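Local atomic coordinates of Mgp-operon protein 3 (Mycoplasma pneumoniae, PDB entry 6RJ1), a protein that probably takes part in attachment of the bacterium to host cells, as the extracellular P40/P90 adhesion protein of Mycoplasma pneumoniae. Residues R181-A186 with K216-F221; L209-G214 with N630-Q635; A583-D588 with E684-R689; N602-G607 with T637-S642. All coordinates share one frame; numbering follows the deposited sequence.

Contact 1 of 4, residues R181-A186 with K216-F221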
loop_
_atom_site.group_PDB
_atom_site.type_symbol
_atom_site.label_atom_id
_atom_site.label_comp_id
_atom_site.label_asym_id
_atom_site.label_seq_id
_atom_site.Cartn_x
_atom_site.Cartn_y
_atom_site.Cartn_z
ATOM N N ARG A 181 1.558 17.256 9.950
ATOM C CA ARG A 181 1.218 18.457 9.187
ATOM C C ARG A 181 0.313 19.328 10.058
ATOM O O ARG A 181 -0.587 18.794 10.707
ATOM C CB ARG A 181 0.464 18.045 7.902
ATOM C CG ARG A 181 1.215 18.192 6.571
ATOM C CD ARG A 181 2.563 17.488 6.453
ATOM N NE ARG A 181 2.499 16.027 6.394
ATOM C CZ ARG A 181 2.852 15.303 5.332
ATOM N NH1 ARG A 181 2.816 13.981 5.384
ATOM N NH2 ARG A 181 3.250 15.897 4.215
ATOM N N VAL A 182 0.527 20.661 10.066
ATOM C CA VAL A 182 -0.294 21.600 10.845
ATOM C C VAL A 182 -1.778 21.447 10.479
ATOM O O VAL A 182 -2.124 21.367 9.300
ATOM C CB VAL A 182 0.209 23.072 10.779
ATOM C CG1 VAL A 182 -0.716 24.016 11.546
ATOM C CG2 VAL A 182 1.638 23.181 11.314
ATOM N N ASN A 183 -2.629 21.322 11.506
ATOM C CA ASN A 183 -4.071 21.153 11.371
ATOM C C ASN A 183 -4.727 22.218 10.509
ATOM O O ASN A 183 -4.380 23.401 10.589
ATOM C CB ASN A 183 -4.741 21.162 12.747
ATOM C CG ASN A 183 -4.957 19.823 13.376
ATOM O OD1 ASN A 183 -5.023 18.772 12.719
ATOM N ND2 ASN A 183 -5.109 19.851 14.679
ATOM N N GLY A 184 -5.694 21.775 9.720
ATOM C CA GLY A 184 -6.515 22.638 8.895
ATOM C C GLY A 184 -7.516 23.394 9.749
ATOM O O GLY A 184 -7.601 23.183 10.964
ATOM N N VAL A 185 -8.269 24.288 9.116
ATOM C CA VAL A 185 -9.281 25.131 9.739
ATOM C C VAL A 185 -10.474 24.294 10.274
ATOM O O VAL A 185 -10.771 23.252 9.705
ATOM C CB VAL A 185 -9.659 26.232 8.708
ATOM C CG1 VAL A 185 -11.084 26.729 8.859
ATOM C CG2 VAL A 185 -8.677 27.393 8.786
ATOM N N ALA A 186 -11.103 24.713 11.401
ATOM C CA ALA A 186 -12.256 24.034 12.002
ATOM C C ALA A 186 -13.472 24.185 11.093
ATOM O O ALA A 186 -13.577 25.196 10.403
ATOM C CB ALA A 186 -12.553 24.632 13.361
ATOM N N LYS A 216 -15.619 22.480 16.086
ATOM C CA LYS A 216 -14.161 22.567 16.116
ATOM C C LYS A 216 -13.462 21.414 15.394
ATOM O O LYS A 216 -12.230 21.372 15.391
ATOM C CB LYS A 216 -13.639 22.728 17.565
ATOM C CG LYS A 216 -14.191 23.940 18.320
ATOM C CD LYS A 216 -13.924 25.295 17.651
ATOM C CE LYS A 216 -14.664 26.400 18.376
ATOM N NZ LYS A 216 -14.532 27.704 17.678
ATOM N N ALA A 217 -14.230 20.506 14.757
ATOM C CA ALA A 217 -13.677 19.377 14.003
ATOM C C ALA A 217 -12.843 19.870 12.813
ATOM O O ALA A 217 -13.312 20.685 12.014
ATOM C CB ALA A 217 -14.789 18.454 13.532
ATOM N N VAL A 218 -11.578 19.426 12.753
ATOM C CA VAL A 218 -10.596 19.831 11.746
ATOM C C VAL A 218 -10.953 19.274 10.365
ATOM O O VAL A 218 -11.220 18.083 10.218
ATOM C CB VAL A 218 -9.143 19.504 12.194
ATOM C CG1 VAL A 218 -8.134 19.914 11.136
ATOM C CG2 VAL A 218 -8.813 20.181 13.529
ATOM N N THR A 219 -10.976 20.172 9.362
ATOM C CA THR A 219 -11.319 19.907 7.963
ATOM C C THR A 219 -10.170 19.319 7.120
ATOM O O THR A 219 -10.406 18.888 5.986
ATOM C CB THR A 219 -11.877 21.177 7.313
ATOM O OG1 THR A 219 -10.853 22.174 7.264
ATOM C CG2 THR A 219 -13.107 21.704 8.019
ATOM N N GLY A 220 -8.956 19.303 7.666
ATOM C CA GLY A 220 -7.809 18.765 6.952
ATOM C C GLY A 220 -6.464 19.162 7.504
ATOM O O GLY A 220 -6.288 19.274 8.719
ATOM N N PHE A 221 -5.487 19.331 6.609
ATOM C CA PHE A 221 -4.125 19.679 6.991
ATOM C C PHE A 221 -3.491 20.654 6.004
ATOM O O PHE A 221 -3.747 20.577 4.800
ATOM C CB PHE A 221 -3.258 18.408 7.204
ATOM C CG PHE A 221 -3.135 17.476 6.019
ATOM C CD1 PHE A 221 -4.079 16.480 5.796
ATOM C CD2 PHE A 221 -2.047 17.558 5.158
ATOM C CE1 PHE A 221 -3.953 15.597 4.708
ATOM C CE2 PHE A 221 -1.917 16.678 4.076
ATOM C CZ PHE A 221 -2.872 15.702 3.856
#

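Contact 2 of 4, residues L209-G214 with N630-Q635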
loop_
_atom_site.group_PDB
_atom_site.type_symbol
_atom_site.label_atom_id
_atom_site.label_comp_id
_atom_site.label_asym_id
_atom_site.label_seq_id
_atom_site.Cartn_x
_atom_site.Cartn_y
_atom_site.Cartn_z
ATOM N N LEU A 209 -25.823 20.479 8.629
ATOM C CA LEU A 209 -25.071 20.058 9.807
ATOM C C LEU A 209 -25.985 19.935 11.036
ATOM O O LEU A 209 -25.534 20.178 12.158
ATOM C CB LEU A 209 -23.932 21.070 10.075
ATOM C CG LEU A 209 -22.812 21.134 9.045
ATOM C CD1 LEU A 209 -22.126 22.465 9.075
ATOM C CD2 LEU A 209 -21.817 20.005 9.236
ATOM N N LYS A 210 -27.263 19.552 10.827
ATOM C CA LYS A 210 -28.253 19.357 11.895
ATOM C C LYS A 210 -27.688 18.419 12.957
ATOM O O LYS A 210 -27.142 17.363 12.627
ATOM C CB LYS A 210 -29.567 18.784 11.331
ATOM C CG LYS A 210 -30.750 18.896 12.280
ATOM C CD LYS A 210 -32.040 18.379 11.658
ATOM C CE LYS A 210 -32.464 17.052 12.213
ATOM N NZ LYS A 210 -33.834 16.690 11.759
ATOM N N ASN A 211 -27.756 18.857 14.222
ATOM C CA ASN A 211 -27.313 18.153 15.431
ATOM C C ASN A 211 -25.826 17.770 15.424
ATOM O O ASN A 211 -25.426 16.929 16.231
ATOM C CB ASN A 211 -28.204 16.935 15.728
ATOM C CG ASN A 211 -29.663 17.265 15.868
ATOM O OD1 ASN A 211 -30.063 18.075 16.711
ATOM N ND2 ASN A 211 -30.487 16.643 15.036
ATOM N N ASN A 212 -25.003 18.398 14.553
ATOM C CA ASN A 212 -23.567 18.112 14.511
ATOM C C ASN A 212 -22.932 18.740 15.746
ATOM O O ASN A 212 -23.021 19.960 15.920
ATOM C CB ASN A 212 -22.915 18.625 13.233
ATOM C CG ASN A 212 -21.519 18.103 13.006
ATOM O OD1 ASN A 212 -20.581 18.395 13.756
ATOM N ND2 ASN A 212 -21.345 17.330 11.953
ATOM N N PRO A 213 -22.348 17.917 16.653
ATOM C CA PRO A 213 -21.781 18.472 17.890
ATOM C C PRO A 213 -20.308 18.901 17.806
ATOM O O PRO A 213 -19.735 19.262 18.833
ATOM C CB PRO A 213 -21.959 17.311 18.866
ATOM C CG PRO A 213 -21.763 16.109 18.024
ATOM C CD PRO A 213 -22.189 16.447 16.619
ATOM N N GLY A 214 -19.708 18.846 16.614
ATOM C CA GLY A 214 -18.299 19.173 16.443
ATOM C C GLY A 214 -17.989 20.394 15.607
ATOM O O GLY A 214 -17.431 20.243 14.516
ATOM N N ASN A 630 -32.926 12.232 21.086
ATOM C CA ASN A 630 -31.952 11.242 20.596
ATOM C C ASN A 630 -32.535 10.334 19.492
ATOM O O ASN A 630 -32.235 9.138 19.434
ATOM C CB ASN A 630 -31.333 10.435 21.752
ATOM C CG ASN A 630 -30.798 11.276 22.880
ATOM O OD1 ASN A 630 -31.384 11.330 23.964
ATOM N ND2 ASN A 630 -29.673 11.949 22.650
ATOM N N ASN A 631 -33.365 10.922 18.611
ATOM C CA ASN A 631 -34.032 10.215 17.510
ATOM C C ASN A 631 -33.744 10.835 16.139
ATOM O O ASN A 631 -33.995 10.193 15.118
ATOM C CB ASN A 631 -35.545 10.146 17.756
ATOM C CG ASN A 631 -36.233 11.481 17.831
ATOM O OD1 ASN A 631 -35.628 12.506 18.168
ATOM N ND2 ASN A 631 -37.527 11.491 17.528
ATOM N N GLU A 632 -33.227 12.075 16.128
ATOM C CA GLU A 632 -32.923 12.851 14.928
ATOM C C GLU A 632 -31.566 12.483 14.325
ATOM O O GLU A 632 -30.726 11.886 14.994
ATOM C CB GLU A 632 -32.997 14.361 15.227
ATOM C CG GLU A 632 -34.395 14.865 15.532
ATOM C CD GLU A 632 -34.484 16.265 16.101
ATOM O OE1 GLU A 632 -33.575 17.089 15.843
ATOM O OE2 GLU A 632 -35.484 16.539 16.805
ATOM N N GLU A 633 -31.362 12.858 13.057
ATOM C CA GLU A 633 -30.155 12.601 12.282
ATOM C C GLU A 633 -29.018 13.555 12.659
ATOM O O GLU A 633 -29.222 14.773 12.689
ATOM C CB GLU A 633 -30.488 12.726 10.783
ATOM C CG GLU A 633 -29.341 12.452 9.821
ATOM C CD GLU A 633 -29.595 12.825 8.369
ATOM O OE1 GLU A 633 -30.678 13.376 8.061
ATOM O OE2 GLU A 633 -28.694 12.572 7.538
ATOM N N VAL A 634 -27.821 13.004 12.922
ATOM C CA VAL A 634 -26.630 13.811 13.202
ATOM C C VAL A 634 -25.969 13.991 11.844
ATOM O O VAL A 634 -25.313 13.080 11.330
ATOM C CB VAL A 634 -25.664 13.233 14.274
ATOM C CG1 VAL A 634 -24.501 14.186 14.525
ATOM C CG2 VAL A 634 -26.393 12.946 15.580
ATOM N N GLN A 635 -26.219 15.148 11.236
ATOM C CA GLN A 635 -25.754 15.491 9.902
ATOM C C GLN A 635 -24.310 15.906 9.828
ATOM O O GLN A 635 -23.761 16.520 10.741
ATOM C CB GLN A 635 -26.646 16.560 9.271
ATOM C CG GLN A 635 -27.946 16.010 8.718
ATOM C CD GLN A 635 -28.822 17.077 8.124
ATOM O OE1 GLN A 635 -28.534 18.280 8.185
ATOM N NE2 GLN A 635 -29.929 16.648 7.536
#

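Contact 3 of 4, residues A583-D588 with E684-R689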
loop_
_atom_site.group_PDB
_atom_site.type_symbol
_atom_site.label_atom_id
_atom_site.label_comp_id
_atom_site.label_asym_id
_atom_site.label_seq_id
_atom_site.Cartn_x
_atom_site.Cartn_y
_atom_site.Cartn_z
ATOM N N ALA A 583 -16.275 5.675 13.881
ATOM C CA ALA A 583 -17.648 5.459 14.330
ATOM C C ALA A 583 -17.860 6.132 15.681
ATOM O O ALA A 583 -16.972 6.085 16.532
ATOM C CB ALA A 583 -17.915 3.967 14.450
ATOM N N GLY A 584 -19.023 6.757 15.853
ATOM C CA GLY A 584 -19.394 7.462 17.077
ATOM C C GLY A 584 -19.397 6.602 18.327
ATOM O O GLY A 584 -19.498 5.374 18.239
ATOM N N LEU A 585 -19.280 7.244 19.505
ATOM C CA LEU A 585 -19.274 6.558 20.800
ATOM C C LEU A 585 -20.595 5.836 21.074
ATOM O O LEU A 585 -20.616 4.795 21.729
ATOM C CB LEU A 585 -18.962 7.542 21.937
ATOM C CG LEU A 585 -17.515 8.009 22.053
ATOM C CD1 LEU A 585 -17.404 9.196 22.984
ATOM C CD2 LEU A 585 -16.602 6.896 22.531
ATOM N N ASP A 586 -21.681 6.386 20.530
ATOM C CA ASP A 586 -23.060 5.918 20.641
ATOM C C ASP A 586 -23.469 4.933 19.528
ATOM O O ASP A 586 -24.665 4.686 19.353
ATOM C CB ASP A 586 -24.002 7.138 20.643
ATOM C CG ASP A 586 -23.969 7.948 19.357
ATOM O OD1 ASP A 586 -22.853 8.220 18.847
ATOM O OD2 ASP A 586 -25.047 8.315 18.865
ATOM N N SER A 587 -22.497 4.367 18.784
ATOM C CA SER A 587 -22.801 3.407 17.720
ATOM C C SER A 587 -23.453 2.160 18.295
ATOM O O SER A 587 -23.147 1.766 19.426
ATOM C CB SER A 587 -21.532 2.991 16.989
ATOM O OG SER A 587 -20.909 4.082 16.342
ATOM N N ASP A 588 -24.345 1.536 17.509
ATOM C CA ASP A 588 -24.996 0.292 17.897
ATOM C C ASP A 588 -23.980 -0.853 17.820
ATOM O O ASP A 588 -22.966 -0.732 17.121
ATOM C CB ASP A 588 -26.234 0.015 17.028
ATOM C CG ASP A 588 -27.386 0.965 17.285
ATOM O OD1 ASP A 588 -27.759 1.147 18.475
ATOM O OD2 ASP A 588 -27.925 1.519 16.303
ATOM N N GLU A 684 -15.749 -2.219 22.798
ATOM C CA GLU A 684 -15.542 -2.442 21.373
ATOM C C GLU A 684 -14.727 -1.320 20.781
ATOM O O GLU A 684 -14.962 -0.154 21.106
ATOM C CB GLU A 684 -16.880 -2.583 20.627
ATOM C CG GLU A 684 -17.321 -4.031 20.467
ATOM C CD GLU A 684 -18.484 -4.256 19.518
ATOM O OE1 GLU A 684 -18.258 -4.816 18.419
ATOM O OE2 GLU A 684 -19.622 -3.872 19.876
ATOM N N ARG A 685 -13.758 -1.672 19.918
ATOM C CA ARG A 685 -12.914 -0.707 19.229
ATOM C C ARG A 685 -13.719 -0.091 18.113
ATOM O O ARG A 685 -14.321 -0.809 17.315
ATOM C CB ARG A 685 -11.639 -1.355 18.679
ATOM C CG ARG A 685 -10.608 -0.336 18.218
ATOM C CD ARG A 685 -9.348 -0.982 17.703
ATOM N NE ARG A 685 -9.575 -1.724 16.461
ATOM C CZ ARG A 685 -8.675 -2.531 15.905
ATOM N NH1 ARG A 685 -8.954 -3.168 14.773
ATOM N NH2 ARG A 685 -7.485 -2.697 16.468
ATOM N N LEU A 686 -13.759 1.246 18.086
ATOM C CA LEU A 686 -14.483 2.017 17.082
ATOM C C LEU A 686 -13.645 2.098 15.809
ATOM O O LEU A 686 -12.492 2.543 15.850
ATOM C CB LEU A 686 -14.863 3.402 17.615
ATOM C CG LEU A 686 -15.745 3.423 18.861
ATOM C CD1 LEU A 686 -15.779 4.801 19.470
ATOM C CD2 LEU A 686 -17.144 2.921 18.569
ATOM N N PRO A 687 -14.166 1.597 14.674
ATOM C CA PRO A 687 -13.345 1.587 13.461
ATOM C C PRO A 687 -13.365 2.872 12.650
ATOM O O PRO A 687 -14.370 3.590 12.616
ATOM C CB PRO A 687 -13.927 0.421 12.664
ATOM C CG PRO A 687 -15.385 0.387 13.061
ATOM C CD PRO A 687 -15.496 0.986 14.439
ATOM N N SER A 688 -12.244 3.137 11.973
ATOM C CA SER A 688 -12.101 4.224 11.027
ATOM C C SER A 688 -12.569 3.623 9.693
ATOM O O SER A 688 -12.454 2.407 9.478
ATOM C CB SER A 688 -10.646 4.674 10.926
ATOM O OG SER A 688 -10.398 5.433 9.753
ATOM N N ARG A 689 -13.128 4.453 8.822
ATOM C CA ARG A 689 -13.593 3.967 7.542
ATOM C C ARG A 689 -12.756 4.553 6.394
ATOM O O ARG A 689 -13.099 4.357 5.230
ATOM C CB ARG A 689 -15.091 4.268 7.387
ATOM C CG ARG A 689 -16.044 3.196 7.929
ATOM C CD ARG A 689 -16.107 3.092 9.450
ATOM N NE ARG A 689 -16.477 4.359 10.085
ATOM C CZ ARG A 689 -17.723 4.723 10.367
ATOM N NH1 ARG A 689 -17.964 5.896 10.937
ATOM N NH2 ARG A 689 -18.738 3.919 10.082
#

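Contact 4 of 4, residues N602-G607 with T637-S642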
loop_
_atom_site.group_PDB
_atom_site.type_symbol
_atom_site.label_atom_id
_atom_site.label_comp_id
_atom_site.label_asym_id
_atom_site.label_seq_id
_atom_site.Cartn_x
_atom_site.Cartn_y
_atom_site.Cartn_z
ATOM N N ASN A 602 -20.028 12.379 5.451
ATOM C CA ASN A 602 -19.951 13.447 4.463
ATOM C C ASN A 602 -18.965 14.566 4.808
ATOM O O ASN A 602 -18.582 15.315 3.917
ATOM C CB ASN A 602 -21.343 14.011 4.200
ATOM C CG ASN A 602 -22.358 12.974 3.792
ATOM O OD1 ASN A 602 -22.243 12.315 2.739
ATOM N ND2 ASN A 602 -23.380 12.820 4.621
ATOM N N GLY A 603 -18.572 14.676 6.075
ATOM C CA GLY A 603 -17.665 15.722 6.529
ATOM C C GLY A 603 -17.177 15.516 7.944
ATOM O O GLY A 603 -17.496 14.495 8.560
ATOM N N PRO A 604 -16.407 16.477 8.501
ATOM C CA PRO A 604 -15.867 16.295 9.865
ATOM C C PRO A 604 -16.908 16.217 10.993
ATOM O O PRO A 604 -18.037 16.686 10.838
ATOM C CB PRO A 604 -14.923 17.493 10.044
ATOM C CG PRO A 604 -14.711 18.050 8.695
ATOM C CD PRO A 604 -15.936 17.739 7.901
ATOM N N ILE A 605 -16.519 15.599 12.126
ATOM C CA ILE A 605 -17.345 15.428 13.328
ATOM C C ILE A 605 -16.476 15.203 14.573
ATOM O O ILE A 605 -16.762 15.752 15.634
ATOM C CB ILE A 605 -18.461 14.333 13.162
ATOM C CG1 ILE A 605 -19.555 14.456 14.263
ATOM C CG2 ILE A 605 -17.891 12.899 13.064
ATOM C CD1 ILE A 605 -20.919 13.982 13.880
ATOM N N ASN A 606 -15.429 14.385 14.437
ATOM C CA ASN A 606 -14.532 14.007 15.520
ATOM C C ASN A 606 -13.525 15.086 15.876
ATOM O O ASN A 606 -13.087 15.868 15.031
ATOM C CB ASN A 606 -13.843 12.667 15.217
ATOM C CG ASN A 606 -14.807 11.512 15.072
ATOM O OD1 ASN A 606 -15.914 11.507 15.617
ATOM N ND2 ASN A 606 -14.413 10.502 14.328
ATOM N N GLY A 607 -13.187 15.097 17.151
ATOM C CA GLY A 607 -12.257 16.016 17.784
ATOM C C GLY A 607 -12.315 15.802 19.278
ATOM O O GLY A 607 -12.970 14.861 19.730
ATOM N N THR A 637 -21.468 17.299 6.494
ATOM C CA THR A 637 -21.410 17.839 5.125
ATOM C C THR A 637 -19.960 18.150 4.753
ATOM O O THR A 637 -19.150 18.367 5.646
ATOM C CB THR A 637 -22.413 19.022 4.918
ATOM O OG1 THR A 637 -22.720 19.167 3.529
ATOM C CG2 THR A 637 -21.918 20.354 5.481
ATOM N N TYR A 638 -19.644 18.171 3.452
ATOM C CA TYR A 638 -18.299 18.457 2.938
ATOM C C TYR A 638 -17.822 19.882 3.330
ATOM O O TYR A 638 -18.621 20.813 3.267
ATOM C CB TYR A 638 -18.240 18.251 1.399
ATOM C CG TYR A 638 -16.832 18.177 0.853
ATOM C CD1 TYR A 638 -16.138 16.974 0.822
ATOM C CD2 TYR A 638 -16.169 19.322 0.427
ATOM C CE1 TYR A 638 -14.813 16.912 0.385
ATOM C CE2 TYR A 638 -14.837 19.276 0.011
ATOM C CZ TYR A 638 -14.170 18.068 -0.025
ATOM O OH TYR A 638 -12.876 18.023 -0.475
ATOM N N PRO A 639 -16.526 20.061 3.708
ATOM C CA PRO A 639 -16.040 21.401 4.112
ATOM C C PRO A 639 -15.883 22.448 2.996
ATOM O O PRO A 639 -14.767 22.885 2.695
ATOM C CB PRO A 639 -14.700 21.092 4.784
ATOM C CG PRO A 639 -14.234 19.845 4.127
ATOM C CD PRO A 639 -15.476 19.039 3.892
ATOM N N VAL A 640 -17.012 22.873 2.407
ATOM C CA VAL A 640 -17.128 23.917 1.379
ATOM C C VAL A 640 -18.368 24.744 1.741
ATOM O O VAL A 640 -19.470 24.177 1.819
ATOM C CB VAL A 640 -17.194 23.358 -0.075
ATOM C CG1 VAL A 640 -17.642 24.427 -1.072
ATOM C CG2 VAL A 640 -15.858 22.765 -0.502
ATOM N N LYS A 641 -18.182 26.075 1.984
ATOM C CA LYS A 641 -19.256 27.021 2.335
ATOM C C LYS A 641 -20.319 27.033 1.236
ATOM O O LYS A 641 -19.975 27.063 0.055
ATOM C CB LYS A 641 -18.694 28.435 2.564
ATOM C CG LYS A 641 -19.537 29.260 3.532
ATOM C CD LYS A 641 -19.262 30.758 3.444
ATOM C CE LYS A 641 -18.275 31.258 4.469
ATOM N NZ LYS A 641 -17.891 32.665 4.204
ATOM N N SER A 642 -21.605 26.972 1.628
ATOM C CA SER A 642 -22.771 26.935 0.734
ATOM C C SER A 642 -22.701 27.906 -0.456
ATOM O O SER A 642 -22.977 27.489 -1.583
ATOM C CB SER A 642 -24.063 27.147 1.522
ATOM O OG SER A 642 -25.084 26.271 1.071
HETATM O O HOH W 1 -19.568 17.619 8.824
#

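Contact 1 of 4, residues R181-A186 with K216-F221
K216 meets A186 at the start of the contact, CA of K216 lying 3.8 Å from CB of A186. Its charged end turns elsewhere, to a salt bridge with D188. A217 takes part through its backbone: its O receives a CA-H...O contact from A186 CA at 3.5 Å. V218 follows, and its two methyls cross the side chain of N183 at about a right angle. CG1 of V218 is 3.7 Å from N183 OD1.

T219 makes two hydrogen bonds to one acceptor. Its N and OG1 both donate to V185 O, at 3.1 Å and 2.7 Å. The hydroxyl sits between the backbone N and the carbonyl carbon (chi1 65°), which puts it on the same acceptor as its own N-H. G220 O then accepts from G184 N at 2.8 Å, the donor standing above the carbonyl plane. F221 closes the row. Its CD2 lies 3.6 Å from R181 CG, the two side chains running side by side. The guanidinium goes on to E167 and L179 O.

Two isolated beta bridges, N183 with F221 and A186 with V218, join the segments. The pairing therefore rests on backbone carbonyls, with one hydroxyl as a second clamp on V185 O.

Contact 2 of 4, residues L209-G214 with N630-Q635
N211 turns its CG beside the backbone N and anti to its carbonyl carbon (chi1 -56°), which carries ND2 to E632 and E633. N212 instead has CG anti to its backbone N (chi1 -168°), and its amide reaches Q635 O. Both hydrogens of N211 ND2 are used. N211 ND2 is 3.2 Å from E632 OE1, which it meets on the anti side of the carboxylate. The same N211 ND2 lies 3.3 Å from E633 O. Both acceptors lie close to the amide plane of N211, although the donor stands well above the carbonyl plane of E633. N212 ND2 gives a 2.8 Å bond to Q635 O, in the carbonyl plane.

These asparagines belong to a type II beta turn, L209 to N212, closed by a bond from N212 N to L209 O. An Asx turn follows directly, as N212 OD1 accepts from G214 N at 3.0 Å. One carboxamide thus serves both segments.

K210 is held by its backbone. Its O accepts from Q635 N at 2.8 Å, nearly along the C=O axis, and its N donates to Q635 OE1 at 3.2 Å. The extended side chain of Q635 lays its carboxamide against K210 CB. K210 NZ is 4.1 Å from E632 OE1, too far for a salt bridge. V634 CG1 packs 3.9 Å from P213 CD. Beyond the two segments V634 touches I605, and P213 touches T619 and V621.

Contact 3 of 4, residues A583-D588 with E684-R689
A583 and the first two residues of the type I beta turn G584 to S587 pack on the loop before strand 693-699, at L686, P687 and R689. A single backbone hydrogen bond crosses, from A583 N to P687 O at 3.1 Å. Beside it A583 CB rests 3.8 Å from P687 CD. The same methyl lies over one face of the R689 guanidinium, 4.0 Å above its plane and toward the rim. R689 bends at chi2 and chi3 to bring that flat group back to the chain of A583.

L686 fills the other side of A583. Its CD2 lies 3.4 Å from G584 O, while its CD1 packs 3.8 Å from L585 CD2. The two leucine side chains cross at about a right angle. Within the turn, S587 OG and S587 N both donate to G584 O from the same face of its carbonyl plane. S587 OG lies 2.7 Å from G584 O.

R689 has its main polar partners outside: NH2 donates to N597 O, NE to T581 O, and the guanidinium makes a cation-pi contact with F508. L594 of helix 591-595 touches both S587 and L686. Y732 of strand 723-732 lies against P687, so both that helix and that strand border the buried contact.

Contact 4 of 4, residues N602-G607 with T637-S642
Water 1 joins P604 and T637, lying 2.7 Å from P604 O and 3.0 Å from T637 N. It accepts from T637 N. P604 O also receives a weak hydrogen bond from Q187 of helix 187-192. Two further weak hydrogen bonds go to T636, the residue just before T637: G603 N donates to its OG1 and N602 ND2 to its O.

Next to the water the backbones meet closely. G603 CA makes a CA-H...O contact with T637 O at 3.2 Å, with an angle of 161° at the hydrogen. N602 O lies 3.1 Å from Y638 N, but the angle is too poor for a hydrogen bond. N602 CB adds a contact to T637 CA at 3.9 Å. On Y638 it is CB that touches the other segment, 3.9 Å from N602 O.

Apolar packing comes from the prolines, with P604 CD 4.2 Å from P639 CD. P639 is the centre of an inverse gamma turn, in which V640 N donates to Y638 O at 2.8 Å. The CD of P639 also lies over one face of the Y638 ring, toward the rim. Both Y638 and P639 touch L577 of strand 575-577.

No direct hydrogen bond crosses between the two segments. The loops 602-607 and 637-642 are thus joined by one water bridge, a CA-H...O contact and proline packing.

How the contacts relate
Contacts 1, 2 and 4 form a cluster. Contact 4 touches both others, with centres 11 Å from contact 1 and 12 Å from contact 2. A217 packs on P604 and N606, and V634 on I605. Contact 3 stands apart, 16 to 21 Å away between centres, and touches none of them. Q187 of helix 187-192 reaches contacts 1, 2 and 4, and strand 575-577 borders contacts 1 and 4. Along the chain contact 1 closes first, contact 2 crosses contacts 1, 3 and 4, and contact 4 is nested inside contact 3. Chain from residues 181-221 is thus fastened to loops of the MgpC adhesin region.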